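Local coordinates for protein catechol 1,2-dioxygenase (Burkholderia ambifaria, PDB 5VXT) that probably catalyses the iron(III)-dependent intradiol cleavage of catechol by dioxygen, opening the aromatic ring between its two hydroxyl-bearing carbons to give cis,cis-muconate, at residues F177-D182 with N191-V196; G233-H238 with Q254-G259; G247-T252 with G310-I315. All blocks are in the same frame, centred on the assembly; numbering follows the deposited sequence. Where two conformers were deposited one is given.

Contact 1: F177-D182 with N191-V196; sequences FYSHFD and NLRGAV. With FE (Fe (III) ion), chain J; CAQ (catechol), chain K.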
loop_
_atom_site.group_PDB
_atom_site.type_symbol
_atom_site.label_atom_id
_atom_site.label_comp_id
_atom_site.label_asym_id
_atom_site.label_seq_id
_atom_site.Cartn_x
_atom_site.Cartn_y
_atom_site.Cartn_z
ATOM N N PHE B 177 3.074 11.979 -22.355
ATOM C CA PHE B 177 3.245 12.612 -21.054
ATOM C C PHE B 177 2.238 13.743 -20.879
ATOM O O PHE B 177 1.926 14.466 -21.831
ATOM C CB PHE B 177 4.666 13.162 -20.888
ATOM C CG PHE B 177 5.731 12.099 -20.863
ATOM C CD1 PHE B 177 5.532 10.911 -20.168
ATOM C CD2 PHE B 177 6.928 12.285 -21.538
ATOM C CE1 PHE B 177 6.511 9.932 -20.149
ATOM C CE2 PHE B 177 7.913 11.312 -21.515
ATOM C CZ PHE B 177 7.703 10.135 -20.826
ATOM N N TYR B 178 1.736 13.884 -19.656
ATOM C CA TYR B 178 0.792 14.932 -19.290
ATOM C C TYR B 178 1.522 16.058 -18.574
ATOM O O TYR B 178 2.449 15.812 -17.798
ATOM C CB TYR B 178 -0.299 14.393 -18.362
ATOM C CG TYR B 178 -1.279 13.413 -18.968
ATOM C CD1 TYR B 178 -0.894 12.119 -19.296
ATOM C CD2 TYR B 178 -2.608 13.770 -19.158
ATOM C CE1 TYR B 178 -1.803 11.222 -19.827
ATOM C CE2 TYR B 178 -3.519 12.882 -19.680
ATOM C CZ TYR B 178 -3.111 11.614 -20.017
ATOM O OH TYR B 178 -4.023 10.740 -20.533
ATOM N N SER B 179 1.091 17.294 -18.814
ATOM C CA SER B 179 1.637 18.397 -18.038
ATOM C C SER B 179 1.371 18.161 -16.551
ATOM O O SER B 179 0.409 17.490 -16.172
ATOM C CB SER B 179 1.041 19.730 -18.498
ATOM O OG SER B 179 -0.360 19.745 -18.341
ATOM N N HIS B 180 2.282 18.677 -15.719
ATOM C CA HIS B 180 2.315 18.486 -14.269
ATOM C C HIS B 180 2.817 17.092 -13.894
ATOM O O HIS B 180 3.108 16.841 -12.721
ATOM C CB HIS B 180 0.941 18.740 -13.630
ATOM C CG HIS B 180 1.013 19.258 -12.226
ATOM N ND1 HIS B 180 1.305 20.574 -11.933
ATOM C CD2 HIS B 180 0.834 18.639 -11.035
ATOM C CE1 HIS B 180 1.303 20.742 -10.622
ATOM N NE2 HIS B 180 1.020 19.584 -10.053
ATOM N N PHE B 181 2.942 16.184 -14.872
ATOM C CA PHE B 181 3.394 14.816 -14.624
ATOM C C PHE B 181 4.439 14.378 -15.640
ATOM O O PHE B 181 4.557 13.183 -15.932
ATOM C CB PHE B 181 2.229 13.824 -14.653
ATOM C CG PHE B 181 1.123 14.146 -13.706
ATOM C CD1 PHE B 181 0.006 14.850 -14.141
ATOM C CD2 PHE B 181 1.189 13.734 -12.381
ATOM C CE1 PHE B 181 -1.024 15.149 -13.267
ATOM C CE2 PHE B 181 0.167 14.028 -11.503
ATOM C CZ PHE B 181 -0.941 14.735 -11.942
ATOM N N ASP B 182 5.197 15.317 -16.203
ATOM C CA ASP B 182 6.152 14.970 -17.251
ATOM C C ASP B 182 7.502 14.627 -16.631
ATOM O O ASP B 182 8.130 15.503 -16.022
ATOM C CB ASP B 182 6.301 16.111 -18.241
ATOM C CG ASP B 182 7.035 15.696 -19.511
ATOM O OD1 ASP B 182 8.009 14.908 -19.421
ATOM O OD2 ASP B 182 6.634 16.154 -20.605
ATOM N N ASN B 191 -0.825 22.834 -19.962
ATOM C CA ASN B 191 -0.615 22.433 -21.345
ATOM C C ASN B 191 -1.442 21.190 -21.631
ATOM O O ASN B 191 -1.419 20.222 -20.860
ATOM C CB ASN B 191 0.859 22.160 -21.635
ATOM C CG ASN B 191 1.104 21.864 -23.108
ATOM O OD1 ASN B 191 0.566 22.542 -23.982
ATOM N ND2 ASN B 191 1.897 20.832 -23.390
ATOM N N LEU B 192 -2.192 21.238 -22.732
ATOM C CA LEU B 192 -3.108 20.172 -23.130
ATOM C C LEU B 192 -4.172 19.912 -22.068
ATOM O O LEU B 192 -4.652 18.785 -21.916
ATOM C CB LEU B 192 -2.350 18.885 -23.468
ATOM C CG LEU B 192 -1.196 19.061 -24.451
ATOM C CD1 LEU B 192 -0.540 17.736 -24.735
ATOM C CD2 LEU B 192 -1.688 19.692 -25.746
ATOM N N ARG B 193 -4.536 20.954 -21.321
ATOM C CA ARG B 193 -5.675 20.937 -20.414
ATOM C C ARG B 193 -6.438 22.235 -20.616
ATOM O O ARG B 193 -5.828 23.304 -20.661
ATOM C CB ARG B 193 -5.250 20.814 -18.945
ATOM C CG ARG B 193 -4.340 19.648 -18.657
ATOM C CD ARG B 193 -3.760 19.727 -17.251
ATOM N NE ARG B 193 -2.832 18.630 -16.985
ATOM C CZ ARG B 193 -3.199 17.420 -16.572
ATOM N NH1 ARG B 193 -4.482 17.148 -16.374
ATOM N NH2 ARG B 193 -2.280 16.480 -16.352
ATOM N N GLY B 194 -7.761 22.141 -20.726
ATOM C CA GLY B 194 -8.577 23.324 -20.909
ATOM C C GLY B 194 -9.909 23.172 -20.213
ATOM O O GLY B 194 -10.258 22.105 -19.703
ATOM N N ALA B 195 -10.648 24.275 -20.181
ATOM C CA ALA B 195 -12.017 24.267 -19.692
ATOM C C ALA B 195 -12.802 25.295 -20.486
ATOM O O ALA B 195 -12.340 26.426 -20.656
ATOM C CB ALA B 195 -12.084 24.579 -18.196
ATOM N N VAL B 196 -13.970 24.900 -20.983
ATOM C CA VAL B 196 -14.848 25.805 -21.710
ATOM C C VAL B 196 -16.218 25.807 -21.047
ATOM O O VAL B 196 -16.732 24.760 -20.637
ATOM C CB VAL B 196 -14.955 25.447 -23.210
ATOM C CG1 VAL B 196 -13.584 25.189 -23.799
ATOM C CG2 VAL B 196 -15.856 24.263 -23.431
HETATM FE FE FE J . -5.149 9.506 -19.578
HETATM C C1 CAQ K . -3.206 5.779 -15.958
HETATM C C2 CAQ K . -2.875 6.917 -16.690
HETATM C C3 CAQ K . -3.847 7.534 -17.465
HETATM O O3 CAQ K . -3.578 8.646 -18.195
HETATM C C4 CAQ K . -5.208 6.968 -17.496
HETATM O O4 CAQ K . -6.156 7.566 -18.258
HETATM C C5 CAQ K . -5.494 5.834 -16.748
HETATM C C6 CAQ K . -4.492 5.243 -15.984
HETATM O O HOH W 1 -1.545 17.509 -20.186
#
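Behind the iron site of this intradiol dioxygenase, a type II beta turn from Tyr178 to Phe181 is gripped by Arg193 and by the backbone of Asn191, an example of how a buried arginine may help to position a metal-binding loop. The turn is closed by its own bond from Phe181 N to Tyr178 O. Arg193 takes hold of Ser179 side-on with two nitrogens. NH2 of Arg193 gives a hydrogen bond to Ser179 O at 2.9 Å, in the carbonyl plane, while NE of Arg193 reaches Ser179 OG at 3.0 Å; both partners lie close to the guanidinium plane, which fixes its rotation. Ser179 OG donates to Asn191 O, 2.8 Å away, on a lone pair of that carbonyl. With chi1 at 60° the hydroxyl lies between the backbone N and the carbonyl carbon, where it meets both Arg193 NE and Asn191 O. A water accepts from Ser179 N and donates to Asn191 O, giving that carbonyl a second donor.

The same Arg193 nitrogen, NH2, lies 3.5 Å from Tyr178 CB and meets the Phe181 ring at its edge, 3.6 Å from CD1 of Phe181. The guanidinium thus sits at the base of the tyrosine, whose OH binds iron at 1.9 Å. His238 and His240 are the other protein ligands, and both oxygens of catechol also bind the metal. Arg193 is therefore a second-shell residue, and its positive charge may modestly polarise the Ser179 carbonyl.

Arg193 NH1 is held by Leu123 O, and the side chain packs on Trp170 and Val125. Asn191 uses OD1 to accept from the backbone of Leu139 and Asp140. Segment 177-182 belongs to the loop between strands 166-170 and 193-197, and Arg193 begins the second of these, beside its antiparallel neighbour 166-170.

Contact 2: G233-H238 with Q254-G259; sequences GNRPAH and QFNIEG. With FE (Fe (III) ion), chain J; CAQ (catechol), chain K.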
loop_
_atom_site.group_PDB
_atom_site.type_symbol
_atom_site.label_atom_id
_atom_site.label_comp_id
_atom_site.label_asym_id
_atom_site.label_seq_id
_atom_site.Cartn_x
_atom_site.Cartn_y
_atom_site.Cartn_z
ATOM N N GLY B 233 1.876 -2.338 -19.589
ATOM C CA GLY B 233 1.313 -1.199 -18.889
ATOM C C GLY B 233 0.978 -0.017 -19.781
ATOM O O GLY B 233 1.219 1.136 -19.411
ATOM N N ASN B 234 0.415 -0.283 -20.954
ATOM C CA ASN B 234 0.127 0.762 -21.928
ATOM C C ASN B 234 -1.373 1.011 -22.051
ATOM O O ASN B 234 -2.188 0.104 -21.848
ATOM C CB ASN B 234 0.695 0.390 -23.296
ATOM C CG ASN B 234 2.181 0.144 -23.257
ATOM O OD1 ASN B 234 2.664 -0.882 -23.739
ATOM N ND2 ASN B 234 2.921 1.082 -22.684
ATOM N N ARG B 235 -1.728 2.260 -22.399
ATOM C CA ARG B 235 -3.075 2.674 -22.766
ATOM C C ARG B 235 -3.093 3.127 -24.223
ATOM O O ARG B 235 -2.086 3.630 -24.732
ATOM C CB ARG B 235 -3.605 3.829 -21.890
ATOM C CG ARG B 235 -3.689 3.559 -20.399
ATOM C CD ARG B 235 -4.874 4.296 -19.787
ATOM N NE ARG B 235 -6.100 3.892 -20.459
ATOM C CZ ARG B 235 -7.148 4.682 -20.649
ATOM N NH1 ARG B 235 -7.132 5.936 -20.209
ATOM N NH2 ARG B 235 -8.209 4.215 -21.294
ATOM N N PRO B 236 -4.209 2.952 -24.921
ATOM C CA PRO B 236 -4.355 3.584 -26.236
ATOM C C PRO B 236 -4.481 5.094 -26.098
ATOM O O PRO B 236 -4.778 5.627 -25.025
ATOM C CB PRO B 236 -5.644 2.963 -26.782
ATOM C CG PRO B 236 -6.435 2.629 -25.522
ATOM C CD PRO B 236 -5.396 2.163 -24.549
ATOM N N ALA B 237 -4.247 5.793 -27.213
ATOM C CA ALA B 237 -4.379 7.247 -27.208
ATOM C C ALA B 237 -5.813 7.643 -26.872
ATOM O O ALA B 237 -6.772 7.042 -27.364
ATOM C CB ALA B 237 -3.971 7.824 -28.569
ATOM N N HIS B 238 -5.963 8.662 -26.032
ATOM C CA HIS B 238 -7.279 8.985 -25.502
ATOM C C HIS B 238 -7.286 10.423 -25.009
ATOM O O HIS B 238 -6.239 11.058 -24.862
ATOM C CB HIS B 238 -7.667 8.042 -24.363
ATOM C CG HIS B 238 -6.754 8.138 -23.187
ATOM N ND1 HIS B 238 -5.547 7.477 -23.132
ATOM C CD2 HIS B 238 -6.854 8.839 -22.033
ATOM C CE1 HIS B 238 -4.947 7.756 -21.989
ATOM N NE2 HIS B 238 -5.719 8.580 -21.305
ATOM N N GLN B 254 -14.293 9.608 -21.302
ATOM C CA GLN B 254 -13.129 9.664 -22.181
ATOM C C GLN B 254 -13.592 9.284 -23.576
ATOM O O GLN B 254 -14.686 8.754 -23.755
ATOM C CB GLN B 254 -12.017 8.686 -21.762
ATOM C CG GLN B 254 -11.423 8.807 -20.368
ATOM C CD GLN B 254 -10.346 7.750 -20.150
ATOM O OE1 GLN B 254 -9.658 7.358 -21.093
ATOM N NE2 GLN B 254 -10.213 7.269 -18.921
ATOM N N PHE B 255 -12.728 9.512 -24.560
ATOM C CA PHE B 255 -12.858 8.765 -25.799
ATOM C C PHE B 255 -11.464 8.356 -26.259
ATOM O O PHE B 255 -10.460 8.977 -25.896
ATOM C CB PHE B 255 -13.662 9.497 -26.912
ATOM C CG PHE B 255 -13.066 10.784 -27.411
ATOM C CD1 PHE B 255 -11.847 10.812 -28.071
ATOM C CD2 PHE B 255 -13.785 11.964 -27.298
ATOM C CE1 PHE B 255 -11.333 11.997 -28.553
ATOM C CE2 PHE B 255 -13.283 13.148 -27.786
ATOM C CZ PHE B 255 -12.052 13.168 -28.413
ATOM N N ASN B 256 -11.418 7.262 -27.004
ATOM C CA ASN B 256 -10.192 6.727 -27.567
ATOM C C ASN B 256 -10.042 7.226 -28.996
ATOM O O ASN B 256 -11.035 7.438 -29.703
ATOM C CB ASN B 256 -10.207 5.199 -27.556
ATOM C CG ASN B 256 -9.790 4.608 -26.209
ATOM O OD1 ASN B 256 -9.022 5.207 -25.459
ATOM N ND2 ASN B 256 -10.282 3.413 -25.917
ATOM N N ILE B 257 -8.791 7.422 -29.416
ATOM C CA ILE B 257 -8.520 7.779 -30.807
ATOM C C ILE B 257 -8.797 6.579 -31.699
ATOM O O ILE B 257 -8.269 5.480 -31.475
ATOM C CB ILE B 257 -7.074 8.264 -30.977
ATOM C CG1 ILE B 257 -6.818 9.504 -30.119
ATOM C CG2 ILE B 257 -6.763 8.516 -32.473
ATOM C CD1 ILE B 257 -7.792 10.634 -30.391
ATOM N N GLU B 258 -9.627 6.783 -32.718
ATOM C CA GLU B 258 -10.013 5.702 -33.611
ATOM C C GLU B 258 -8.783 5.029 -34.212
ATOM O O GLU B 258 -7.845 5.697 -34.654
ATOM C CB GLU B 258 -10.915 6.259 -34.711
ATOM C CG GLU B 258 -10.908 5.490 -36.006
ATOM C CD GLU B 258 -11.962 5.991 -36.983
ATOM O OE1 GLU B 258 -12.841 5.190 -37.367
ATOM O OE2 GLU B 258 -11.918 7.184 -37.366
ATOM N N GLY B 259 -8.774 3.697 -34.192
ATOM C CA GLY B 259 -7.755 2.936 -34.883
ATOM C C GLY B 259 -6.526 2.593 -34.075
ATOM O O GLY B 259 -5.634 1.917 -34.602
HETATM FE FE FE J . -5.149 9.506 -19.578
HETATM C C1 CAQ K . -3.206 5.779 -15.958
HETATM C C2 CAQ K . -2.875 6.917 -16.690
HETATM C C3 CAQ K . -3.847 7.534 -17.465
HETATM O O3 CAQ K . -3.578 8.646 -18.195
HETATM C C4 CAQ K . -5.208 6.968 -17.496
HETATM O O4 CAQ K . -6.156 7.566 -18.258
HETATM C C5 CAQ K . -5.494 5.834 -16.748
HETATM C C6 CAQ K . -4.492 5.243 -15.984
#
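Polar bonds across the contact run from Arg235 to Gln254, and the same arginine reaches the bound catechol. In the conformer of Gln254 described here, one of two, NH1 of Arg235 donates to Gln254 OE1 at 3.0 Å, nearly straight and within the guanidinium plane, although the amide is turned 72° from that plane; NH2 of Arg235 adds a weak bond to the same oxygen, and Gln254 NE2 is taken up by Ile119 O. Arg235 NH2 has Asp266 as its salt-bridge partner. NH1 also donates to catechol O4 at 2.7 Å. The same NH1 lies over the centre of the His238 ring, 3.2 Å above its plane.

His238 is the contact's metal ligand, NE2 meeting iron at 2.0 Å beside Tyr178 and His240. Its ring is steadied from behind, ND1 giving a hydrogen bond to Pro236 O at 2.8 Å that leaves NE2 to the metal.

Backbone pairing joins two strands of the dioxygenase beta-sandwich: His238, at the start of strand 238-244, and Asn256, at the end of edge strand 251-256, form an antiparallel non-hydrogen-bonded pair. Ile257 N donates to Ala237 O at 2.9 Å, from above the carbonyl plane. The CA-H groups of Asn256 and His238 point weaker contacts at Ala237 O and Phe255 O.

Apolar packing is small, Ala237 CB resting on Ile257 CG1 at 3.7 Å. Separately, Pro236 CG makes a van der Waals touch with Asn256 OD1.

Contact 3: G247-T252 with G310-I315; sequences GHRKLT and GKDNQI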
loop_
_atom_site.group_PDB
_atom_site.type_symbol
_atom_site.label_atom_id
_atom_site.label_comp_id
_atom_site.label_asym_id
_atom_site.label_seq_id
_atom_site.Cartn_x
_atom_site.Cartn_y
_atom_site.Cartn_z
ATOM N N GLY B 247 -28.163 20.935 -12.123
ATOM C CA GLY B 247 -29.267 20.168 -12.643
ATOM C C GLY B 247 -28.883 18.867 -13.310
ATOM O O GLY B 247 -29.780 18.107 -13.696
ATOM N N HIS B 248 -27.584 18.585 -13.465
ATOM C CA HIS B 248 -27.106 17.332 -14.033
ATOM C C HIS B 248 -26.042 16.719 -13.135
ATOM O O HIS B 248 -25.360 17.412 -12.374
ATOM C CB HIS B 248 -26.519 17.520 -15.437
ATOM C CG HIS B 248 -27.436 18.239 -16.372
ATOM N ND1 HIS B 248 -27.392 19.605 -16.553
ATOM C CD2 HIS B 248 -28.434 17.783 -17.163
ATOM C CE1 HIS B 248 -28.323 19.960 -17.422
ATOM N NE2 HIS B 248 -28.971 18.873 -17.806
ATOM N N ARG B 249 -25.892 15.406 -13.246
ATOM C CA ARG B 249 -24.822 14.730 -12.530
ATOM C C ARG B 249 -23.492 14.959 -13.245
ATOM O O ARG B 249 -23.446 15.185 -14.460
ATOM C CB ARG B 249 -25.136 13.238 -12.403
ATOM C CG ARG B 249 -26.493 12.979 -11.760
ATOM C CD ARG B 249 -26.783 11.499 -11.594
ATOM N NE ARG B 249 -26.552 10.730 -12.813
ATOM C CZ ARG B 249 -26.287 9.425 -12.822
ATOM N NH1 ARG B 249 -26.215 8.759 -11.670
ATOM N NH2 ARG B 249 -26.077 8.785 -13.968
ATOM N N LYS B 250 -22.401 14.937 -12.475
ATOM C CA LYS B 250 -21.091 15.214 -13.052
ATOM C C LYS B 250 -20.636 14.022 -13.888
ATOM O O LYS B 250 -20.556 12.893 -13.391
ATOM C CB LYS B 250 -20.062 15.535 -11.965
ATOM C CG LYS B 250 -18.670 15.808 -12.528
ATOM C CD LYS B 250 -17.717 16.390 -11.501
ATOM C CE LYS B 250 -16.278 16.364 -12.024
ATOM N NZ LYS B 250 -15.268 16.913 -11.062
ATOM N N LEU B 251 -20.337 14.266 -15.156
ATOM C CA LEU B 251 -19.938 13.208 -16.073
ATOM C C LEU B 251 -18.420 13.098 -16.100
ATOM O O LEU B 251 -17.721 14.087 -16.345
ATOM C CB LEU B 251 -20.476 13.466 -17.487
ATOM C CG LEU B 251 -19.990 12.469 -18.553
ATOM C CD1 LEU B 251 -20.437 11.030 -18.271
ATOM C CD2 LEU B 251 -20.491 12.944 -19.940
ATOM N N THR B 252 -17.917 11.897 -15.831
ATOM C CA THR B 252 -16.514 11.570 -16.020
ATOM C C THR B 252 -16.448 10.566 -17.155
ATOM O O THR B 252 -17.099 9.520 -17.089
ATOM C CB THR B 252 -15.895 10.957 -14.762
ATOM O OG1 THR B 252 -16.044 11.862 -13.657
ATOM C CG2 THR B 252 -14.418 10.646 -15.008
ATOM N N GLY B 310 -32.561 16.659 -6.896
ATOM C CA GLY B 310 -31.488 17.608 -6.715
ATOM C C GLY B 310 -30.153 17.015 -6.334
ATOM O O GLY B 310 -29.201 17.772 -6.098
ATOM N N LYS B 311 -30.033 15.693 -6.271
ATOM C CA LYS B 311 -28.841 15.048 -5.739
ATOM C C LYS B 311 -28.060 14.335 -6.840
ATOM O O LYS B 311 -28.646 13.794 -7.784
ATOM C CB LYS B 311 -29.215 14.056 -4.636
ATOM N N ASP B 312 -26.735 14.350 -6.712
ATOM C CA ASP B 312 -25.804 13.641 -7.592
ATOM C C ASP B 312 -25.106 12.597 -6.726
ATOM O O ASP B 312 -24.093 12.883 -6.089
ATOM C CB ASP B 312 -24.794 14.612 -8.228
ATOM C CG ASP B 312 -23.752 13.912 -9.117
ATOM O OD1 ASP B 312 -23.739 12.666 -9.199
ATOM O OD2 ASP B 312 -22.924 14.623 -9.733
ATOM N N ASN B 313 -25.640 11.377 -6.720
ATOM C CA ASN B 313 -25.112 10.350 -5.830
ATOM C C ASN B 313 -23.921 9.584 -6.399
ATOM O O ASN B 313 -23.446 8.665 -5.732
ATOM C CB ASN B 313 -26.215 9.356 -5.443
ATOM C CG ASN B 313 -27.283 9.981 -4.539
ATOM O OD1 ASN B 313 -27.013 10.918 -3.780
ATOM N ND2 ASN B 313 -28.498 9.451 -4.612
ATOM N N GLN B 314 -23.413 9.924 -7.593
ATOM C CA GLN B 314 -22.252 9.217 -8.145
ATOM C C GLN B 314 -21.013 10.087 -8.328
ATOM O O GLN B 314 -19.994 9.582 -8.818
ATOM C CB GLN B 314 -22.593 8.546 -9.487
ATOM C CG GLN B 314 -23.184 9.480 -10.588
ATOM C CD GLN B 314 -22.138 10.254 -11.395
ATOM O OE1 GLN B 314 -21.334 9.664 -12.135
ATOM N NE2 GLN B 314 -22.164 11.583 -11.283
ATOM N N ILE B 315 -21.057 11.369 -7.951
ATOM C CA ILE B 315 -19.857 12.198 -7.985
ATOM C C ILE B 315 -18.839 11.652 -6.993
ATOM O O ILE B 315 -19.192 11.156 -5.917
ATOM C CB ILE B 315 -20.198 13.670 -7.681
ATOM C CG1 ILE B 315 -18.983 14.574 -7.922
ATOM C CG2 ILE B 315 -20.702 13.828 -6.257
ATOM C CD1 ILE B 315 -19.314 16.078 -7.978
HETATM O O HOH W 2 -26.502 9.381 -8.764
HETATM O O HOH W 3 -19.717 10.185 -14.795
#
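One aspartate, Asp312, serves both sides of this surface contact at once: OD2 takes the backbone N of Lys250 at 2.8 Å, while OD1 organises its own loop. The bond to Lys250 N is nearly straight, yet it meets OD2 from above the carboxylate plane. OD1 accepts from Gln314 N, which makes an Asx turn, and more closely from Gln314 NE2 at 2.8 Å through its syn lone pair. One carboxylate thus takes part both in shaping the 310-315 loop and in holding it against the residues around the beginning of edge strand 251-256 of the dioxygenase sandwich.

Gln314 completes the docking. Its NE2 also donates to Lys250 O at 3.0 Å, so its two hydrogens span the Asp312 carboxylate and the Lys250 carbonyl and hold the amide in place. A bend at chi2 (83°) turns the amide back to where NE2 meets both acceptors. OE1 of Gln314 is held by Arg117 and receives a bond from a water that accepts from Thr252 N.

Arg249 lies across Asp312 at about a right angle, its aliphatic part resting on the carboxylate, CB 3.5 Å from Asp312 OD1. Its guanidinium turns to other partners, NE to Thr305 and NH2 to Asp106 in a salt bridge. Gln314 CG sits over one face of that group, 3.3 Å from Arg249 NH1.

On the other flank the extended Lys250 chain touches Ile315 and sends its ammonium to Phe242 in a cation-pi contact; the apolar touch is made by Lys250 CD and Ile315 CD1, 3.9 Å apart.

Overall arrangement
Contacts 1 and 2 converge on one iron centre although their centres lie 16 Å apart: Tyr178 OH and His238 NE2, 2.9 Å from each other, bind the same metal, and both contacts touch the catechol. They follow one another along the chain, and both reach the same sheet, through strands 193-197, 238-244 and 251-256. Contact 3 stands away from this site, with centres about 24 Å from contact 1 and about 25 Å from contact 2. It is nevertheless tied to contact 2 through strand 251-256: around its beginning Arg249 and Lys250 meet the 310-315 loop, and near its end Gln254 bonds the catechol-binding Arg235.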